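Long-range contacts in metal-dependent hydrolase (Lactobacillus plantarum, PDB 2F6K), which probably works as a metal-dependent decarboxylase of the amidohydrolase family, akin to the aminocarboxymuconate-semialdehyde decarboxylase of tryptophan breakdown: residues Y10-Y15 with N77-S82; V236-A241 with E259-G264. All coordinates share one frame; numbering follows the deposited sequence.

Interaction 1 and interaction 2 lie on opposite sides of the chain's centre, about 24 Å apart between centres, and share no helix or strand. Both are largely buried, but interaction 2 is nearer the middle of the chain. There, residues 236-241 and 259-264 join neighbouring parallel strands through backbone hydrogen bonds, a ring stack and an Asx turn beside the metal site. Interaction 1 is smaller and further out: residues 10-15 meet 77-82 through van der Waals contact, while the Tyr10 hydroxyl bonds to Ala76 O, one residue earlier in helix 66-86. Strand 3-9 links the two, leading into Tyr10 and carrying His7, which is hydrogen-bonded to Asp239 of interaction 2.

Interaction 1: residues Y10-Y15 with N77-S82; sequences YLPTSY and NDDGKS
The phenol ring of Tyr10 lies against the turn of helix 66-86 at Asp79 and Gly80, and one corner of the ring does most of the touching. Its CE1 atom is 4.1 Å from Asp79 CB, which sits at the ring edge near the ring plane. The same CE1 is 4.1 Å from Gly80 N, approached obliquely. With chi1 at 65°, CG of Tyr10 sits between the backbone N and the carbonyl carbon, and the ring extends from the loop toward the helix. Its hydroxyl passes 4.4 Å from Asn77 N but finds its polar partner just before the segment, in a hydrogen bond to Ala76 O. That bond fixes the far end of the ring along the helix. Gly80 leaves room for it: a beta carbon at that position would lie only about 3.4 Å from Tyr10 OH.

Asp79 is shared with a second residue of the loop. Its carboxylate, turned 38° from the plane of the Tyr10 ring, sets OD2 3.6 Å from Pro12 CB and 3.8 Å from Pro12 CG, so an acidic oxygen rests on the pyrrolidine ring in plain van der Waals contact. Pro12 is the N-cap residue of helix 13-22 and also touches Ala76. Asn77 adds a smaller surface near the hydroxyl end of the phenol, while its OD1 accepts a hydrogen bond from Ser96 N and its amide group is thus tied toward strand 91-95. Trp35, from another loop, adds to the surroundings of Tyr10.

The contact joins the exit of strand 3-9, just beyond the metal ligands His7 and His9, to the helix between strands 49-55 and 91-95. A loop following the first strand's His-X-His pair and resting on a neighbouring barrel helix fits the TIM-barrel fold of the amidohydrolases.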
loop_
_atom_site.group_PDB
_atom_site.type_symbol
_atom_site.label_atom_id
_atom_site.label_comp_id
_atom_site.label_asym_id
_atom_site.label_seq_id
_atom_site.Cartn_x
_atom_site.Cartn_y
_atom_site.Cartn_z
ATOM N N TYR A 10 29.343 -3.160 -8.673
ATOM C CA TYR A 10 30.025 -1.999 -9.235
ATOM C C TYR A 10 28.979 -0.902 -9.418
ATOM O O TYR A 10 27.788 -1.191 -9.492
ATOM C CB TYR A 10 30.683 -2.341 -10.582
ATOM C CG TYR A 10 29.730 -2.712 -11.704
ATOM C CD1 TYR A 10 29.635 -1.926 -12.852
ATOM C CD2 TYR A 10 28.939 -3.853 -11.626
ATOM C CE1 TYR A 10 28.775 -2.268 -13.898
ATOM C CE2 TYR A 10 28.075 -4.201 -12.668
ATOM C CZ TYR A 10 28.001 -3.405 -13.798
ATOM O OH TYR A 10 27.156 -3.753 -14.826
ATOM N N LEU A 11 29.415 0.354 -9.469
ATOM C CA LEU A 11 28.478 1.462 -9.633
ATOM C C LEU A 11 28.886 2.445 -10.725
ATOM O O LEU A 11 29.767 3.274 -10.517
ATOM C CB LEU A 11 28.306 2.228 -8.312
ATOM C CG LEU A 11 27.551 1.538 -7.166
ATOM C CD1 LEU A 11 28.422 0.473 -6.518
ATOM C CD2 LEU A 11 27.152 2.563 -6.128
ATOM N N PRO A 12 28.259 2.350 -11.914
ATOM C CA PRO A 12 28.565 3.253 -13.030
ATOM C C PRO A 12 28.284 4.692 -12.582
ATOM O O PRO A 12 27.391 4.933 -11.763
ATOM C CB PRO A 12 27.591 2.799 -14.118
ATOM C CG PRO A 12 27.455 1.333 -13.859
ATOM C CD PRO A 12 27.320 1.295 -12.339
ATOM N N THR A 13 29.031 5.652 -13.110
ATOM C CA THR A 13 28.813 7.028 -12.701
ATOM C C THR A 13 27.397 7.496 -13.015
ATOM O O THR A 13 26.790 8.212 -12.218
ATOM C CB THR A 13 29.840 7.975 -13.351
ATOM O OG1 THR A 13 29.915 7.705 -14.752
ATOM C CG2 THR A 13 31.212 7.773 -12.731
ATOM N N SER A 14 26.860 7.079 -14.160
ATOM C CA SER A 14 25.507 7.469 -14.549
ATOM C C SER A 14 24.488 6.894 -13.577
ATOM O O SER A 14 23.449 7.497 -13.329
ATOM C CB SER A 14 25.188 6.981 -15.968
ATOM O OG SER A 14 25.300 5.570 -16.074
ATOM N N TYR A 15 24.782 5.715 -13.041
ATOM C CA TYR A 15 23.891 5.067 -12.085
ATOM C C TYR A 15 23.896 5.854 -10.771
ATOM O O TYR A 15 22.846 6.070 -10.162
ATOM C CB TYR A 15 24.355 3.631 -11.836
ATOM C CG TYR A 15 23.575 2.893 -10.774
ATOM C CD1 TYR A 15 22.246 2.529 -10.982
ATOM C CD2 TYR A 15 24.170 2.545 -9.566
ATOM C CE1 TYR A 15 21.529 1.834 -10.011
ATOM C CE2 TYR A 15 23.467 1.849 -8.590
ATOM C CZ TYR A 15 22.147 1.493 -8.818
ATOM O OH TYR A 15 21.456 0.770 -7.863
ATOM N N ASN A 77 25.931 -2.050 -18.693
ATOM C CA ASN A 77 26.462 -3.209 -19.385
ATOM C C ASN A 77 27.737 -2.882 -20.150
ATOM O O ASN A 77 28.608 -3.732 -20.281
ATOM C CB ASN A 77 25.415 -3.800 -20.305
ATOM C CG ASN A 77 24.292 -4.438 -19.540
ATOM O OD1 ASN A 77 24.444 -4.794 -18.372
ATOM N ND2 ASN A 77 23.157 -4.600 -20.192
ATOM N N ASP A 78 27.855 -1.657 -20.654
ATOM C CA ASP A 78 29.075 -1.270 -21.355
ATOM C C ASP A 78 30.238 -1.267 -20.348
ATOM O O ASP A 78 31.341 -1.723 -20.654
ATOM C CB ASP A 78 28.925 0.118 -21.993
ATOM C CG ASP A 78 27.927 0.128 -23.140
ATOM O OD1 ASP A 78 27.895 -0.873 -23.888
ATOM O OD2 ASP A 78 27.187 1.129 -23.303
ATOM N N ASP A 79 29.977 -0.760 -19.145
ATOM C CA ASP A 79 30.985 -0.714 -18.089
ATOM C C ASP A 79 31.397 -2.136 -17.717
ATOM O O ASP A 79 32.584 -2.439 -17.579
ATOM C CB ASP A 79 30.427 -0.004 -16.852
ATOM C CG ASP A 79 30.503 1.509 -16.954
ATOM O OD1 ASP A 79 30.449 2.049 -18.082
ATOM O OD2 ASP A 79 30.601 2.161 -15.892
ATOM N N GLY A 80 30.411 -3.010 -17.551
ATOM C CA GLY A 80 30.711 -4.385 -17.205
ATOM C C GLY A 80 31.559 -5.044 -18.278
ATOM O O GLY A 80 32.534 -5.740 -17.979
ATOM N N LYS A 81 31.184 -4.818 -19.535
ATOM C CA LYS A 81 31.906 -5.380 -20.667
ATOM C C LYS A 81 33.323 -4.813 -20.726
ATOM O O LYS A 81 34.299 -5.555 -20.879
ATOM C CB LYS A 81 31.155 -5.067 -21.960
ATOM C CG LYS A 81 31.901 -5.453 -23.221
ATOM C CD LYS A 81 31.101 -5.064 -24.462
ATOM C CE LYS A 81 31.810 -5.467 -25.756
ATOM N NZ LYS A 81 31.009 -5.111 -26.973
ATOM N N SER A 82 33.426 -3.494 -20.587
ATOM C CA SER A 82 34.717 -2.810 -20.622
ATOM C C SER A 82 35.667 -3.289 -19.522
ATOM O O SER A 82 36.885 -3.302 -19.717
ATOM C CB SER A 82 34.513 -1.298 -20.510
ATOM O OG SER A 82 35.757 -0.623 -20.448
#

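Interaction 2: residues V236-A241 with E259-G264; sequences VYFDVA and EHLLYG
Face-to-face stacking of Tyr237, in strand 237-239, on His260 of the neighbouring segment is the unusual feature here. The ring centroids are 3.7 Å apart and the planes differ by 16°. Tyr237 CZ lies over the imidazole face, displaced toward its rim, while His260 CB makes a CH-pi contact with the phenol face. His260 CG is anti to its carbonyl carbon (chi1 -71°), which sets the imidazole against the phenol. A hydrogen bond near the ring edge also holds it: His260 ND1 donates to Val236 O at 2.9 Å, from above the carbonyl plane, in a bent bond of 137°. With an alanine in place of Tyr237, the imidazole would lose the ring against its face, and its orientation would probably rest more heavily on that single bond.

Beyond this pair the backbones run in register. Phe238 N donates to His260 O at 3.0 Å, and Leu262 N to Phe238 O at 2.7 Å in a nearly straight bond. Phe238 CB meets Leu261 CD2 on one face of the sheet, where Leu252 touches both residues; Asp239 and Leu262 occupy the other face.

Asp239 closes an Asx turn, OD2 accepting from Ala241 N at 3.0 Å from above the carboxylate plane. His205 N also donates to OD2, and OD1 bonds His7 ND1, so Asp239 probably helps to orient His7, a manganese ligand, from the second shell. Tyr263 pairs through its backbone with Phe6, bringing the last strand round to the first. Strands 237-239 and 261-262, joined through helix 248-252, thus form a beta-alpha-beta unit completing the amidohydrolase TIM barrel.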
loop_
_atom_site.group_PDB
_atom_site.type_symbol
_atom_site.label_atom_id
_atom_site.label_comp_id
_atom_site.label_asym_id
_atom_site.label_seq_id
_atom_site.Cartn_x
_atom_site.Cartn_y
_atom_site.Cartn_z
ATOM N N VAL A 236 17.955 -25.175 -8.381
ATOM C CA VAL A 236 18.535 -23.843 -8.448
ATOM C C VAL A 236 19.877 -23.738 -7.736
ATOM O O VAL A 236 20.388 -24.715 -7.194
ATOM C CB VAL A 236 17.590 -22.792 -7.845
ATOM C CG1 VAL A 236 16.191 -22.950 -8.439
ATOM C CG2 VAL A 236 17.564 -22.920 -6.343
ATOM N N TYR A 237 20.450 -22.539 -7.763
ATOM C CA TYR A 237 21.722 -22.271 -7.113
ATOM C C TYR A 237 21.534 -21.244 -6.001
ATOM O O TYR A 237 20.496 -20.578 -5.922
ATOM C CB TYR A 237 22.738 -21.741 -8.122
ATOM C CG TYR A 237 23.233 -22.780 -9.089
ATOM C CD1 TYR A 237 22.389 -23.313 -10.069
ATOM C CD2 TYR A 237 24.548 -23.237 -9.028
ATOM C CE1 TYR A 237 22.847 -24.276 -10.965
ATOM C CE2 TYR A 237 25.016 -24.200 -9.917
ATOM C CZ TYR A 237 24.162 -24.713 -10.883
ATOM O OH TYR A 237 24.638 -25.653 -11.768
ATOM N N PHE A 238 22.550 -21.106 -5.158
ATOM C CA PHE A 238 22.500 -20.163 -4.053
ATOM C C PHE A 238 23.867 -19.555 -3.799
ATOM O O PHE A 238 24.864 -20.279 -3.756
ATOM C CB PHE A 238 22.079 -20.876 -2.764
ATOM C CG PHE A 238 20.731 -21.528 -2.830
ATOM C CD1 PHE A 238 19.571 -20.786 -2.620
ATOM C CD2 PHE A 238 20.619 -22.887 -3.112
ATOM C CE1 PHE A 238 18.317 -21.390 -2.691
ATOM C CE2 PHE A 238 19.378 -23.500 -3.186
ATOM C CZ PHE A 238 18.223 -22.754 -2.976
ATOM N N ASP A 239 23.940 -18.237 -3.647
ATOM C CA ASP A 239 25.224 -17.650 -3.298
ATOM C C ASP A 239 25.131 -17.608 -1.769
ATOM O O ASP A 239 24.055 -17.852 -1.221
ATOM C CB ASP A 239 25.409 -16.267 -3.942
ATOM C CG ASP A 239 24.666 -15.152 -3.232
ATOM O OD1 ASP A 239 24.272 -14.197 -3.938
ATOM O OD2 ASP A 239 24.499 -15.193 -1.996
ATOM N N VAL A 240 26.223 -17.344 -1.066
ATOM C CA VAL A 240 26.145 -17.329 0.392
ATOM C C VAL A 240 26.636 -16.040 1.030
ATOM O O VAL A 240 27.365 -16.063 2.027
ATOM C CB VAL A 240 26.927 -18.518 1.019
ATOM C CG1 VAL A 240 26.332 -19.833 0.556
ATOM C CG2 VAL A 240 28.401 -18.436 0.655
ATOM N N ALA A 241 26.248 -14.910 0.451
ATOM C CA ALA A 241 26.631 -13.621 1.005
ATOM C C ALA A 241 25.774 -13.375 2.256
ATOM O O ALA A 241 24.681 -13.932 2.385
ATOM C CB ALA A 241 26.396 -12.519 -0.028
ATOM N N GLU A 259 26.830 -29.045 -4.870
ATOM C CA GLU A 259 27.534 -28.406 -5.978
ATOM C C GLU A 259 26.896 -27.088 -6.431
ATOM O O GLU A 259 27.450 -26.388 -7.286
ATOM C CB GLU A 259 27.604 -29.362 -7.175
ATOM C CG GLU A 259 27.987 -30.813 -6.857
ATOM C CD GLU A 259 26.940 -31.539 -6.007
ATOM O OE1 GLU A 259 25.737 -31.192 -6.098
ATOM O OE2 GLU A 259 27.326 -32.470 -5.258
ATOM N N HIS A 260 25.742 -26.741 -5.865
ATOM C CA HIS A 260 25.060 -25.509 -6.262
ATOM C C HIS A 260 25.205 -24.344 -5.286
ATOM O O HIS A 260 24.438 -23.380 -5.350
ATOM C CB HIS A 260 23.569 -25.780 -6.512
ATOM C CG HIS A 260 23.295 -26.578 -7.749
ATOM N ND1 HIS A 260 22.017 -26.826 -8.209
ATOM C CD2 HIS A 260 24.133 -27.186 -8.624
ATOM C CE1 HIS A 260 22.080 -27.549 -9.313
ATOM N NE2 HIS A 260 23.352 -27.782 -9.586
ATOM N N LEU A 261 26.186 -24.424 -4.394
ATOM C CA LEU A 261 26.413 -23.362 -3.422
ATOM C C LEU A 261 27.580 -22.499 -3.880
ATOM O O LEU A 261 28.685 -22.992 -4.086
ATOM C CB LEU A 261 26.691 -23.966 -2.046
ATOM C CG LEU A 261 25.540 -24.822 -1.505
ATOM C CD1 LEU A 261 26.007 -25.561 -0.262
ATOM C CD2 LEU A 261 24.327 -23.944 -1.209
ATOM N N LEU A 262 27.332 -21.204 -4.038
ATOM C CA LEU A 262 28.359 -20.291 -4.517
ATOM C C LEU A 262 28.737 -19.220 -3.507
ATOM O O LEU A 262 27.883 -18.682 -2.811
ATOM C CB LEU A 262 27.869 -19.621 -5.794
ATOM C CG LEU A 262 27.403 -20.571 -6.899
ATOM C CD1 LEU A 262 26.650 -19.779 -7.960
ATOM C CD2 LEU A 262 28.607 -21.279 -7.505
ATOM N N TYR A 263 30.024 -18.904 -3.438
ATOM C CA TYR A 263 30.507 -17.878 -2.531
ATOM C C TYR A 263 30.103 -16.498 -3.036
ATOM O O TYR A 263 29.990 -16.286 -4.246
ATOM C CB TYR A 263 32.032 -17.922 -2.434
ATOM C CG TYR A 263 32.603 -16.727 -1.709
ATOM C CD1 TYR A 263 32.333 -16.514 -0.357
ATOM C CD2 TYR A 263 33.387 -15.797 -2.375
ATOM C CE1 TYR A 263 32.835 -15.397 0.310
ATOM C CE2 TYR A 263 33.892 -14.684 -1.717
ATOM C CZ TYR A 263 33.614 -14.492 -0.379
ATOM O OH TYR A 263 34.131 -13.402 0.275
ATOM N N GLY A 264 29.909 -15.566 -2.103
ATOM C CA GLY A 264 29.553 -14.194 -2.437
ATOM C C GLY A 264 30.028 -13.266 -1.323
ATOM O O GLY A 264 29.937 -13.619 -0.145
#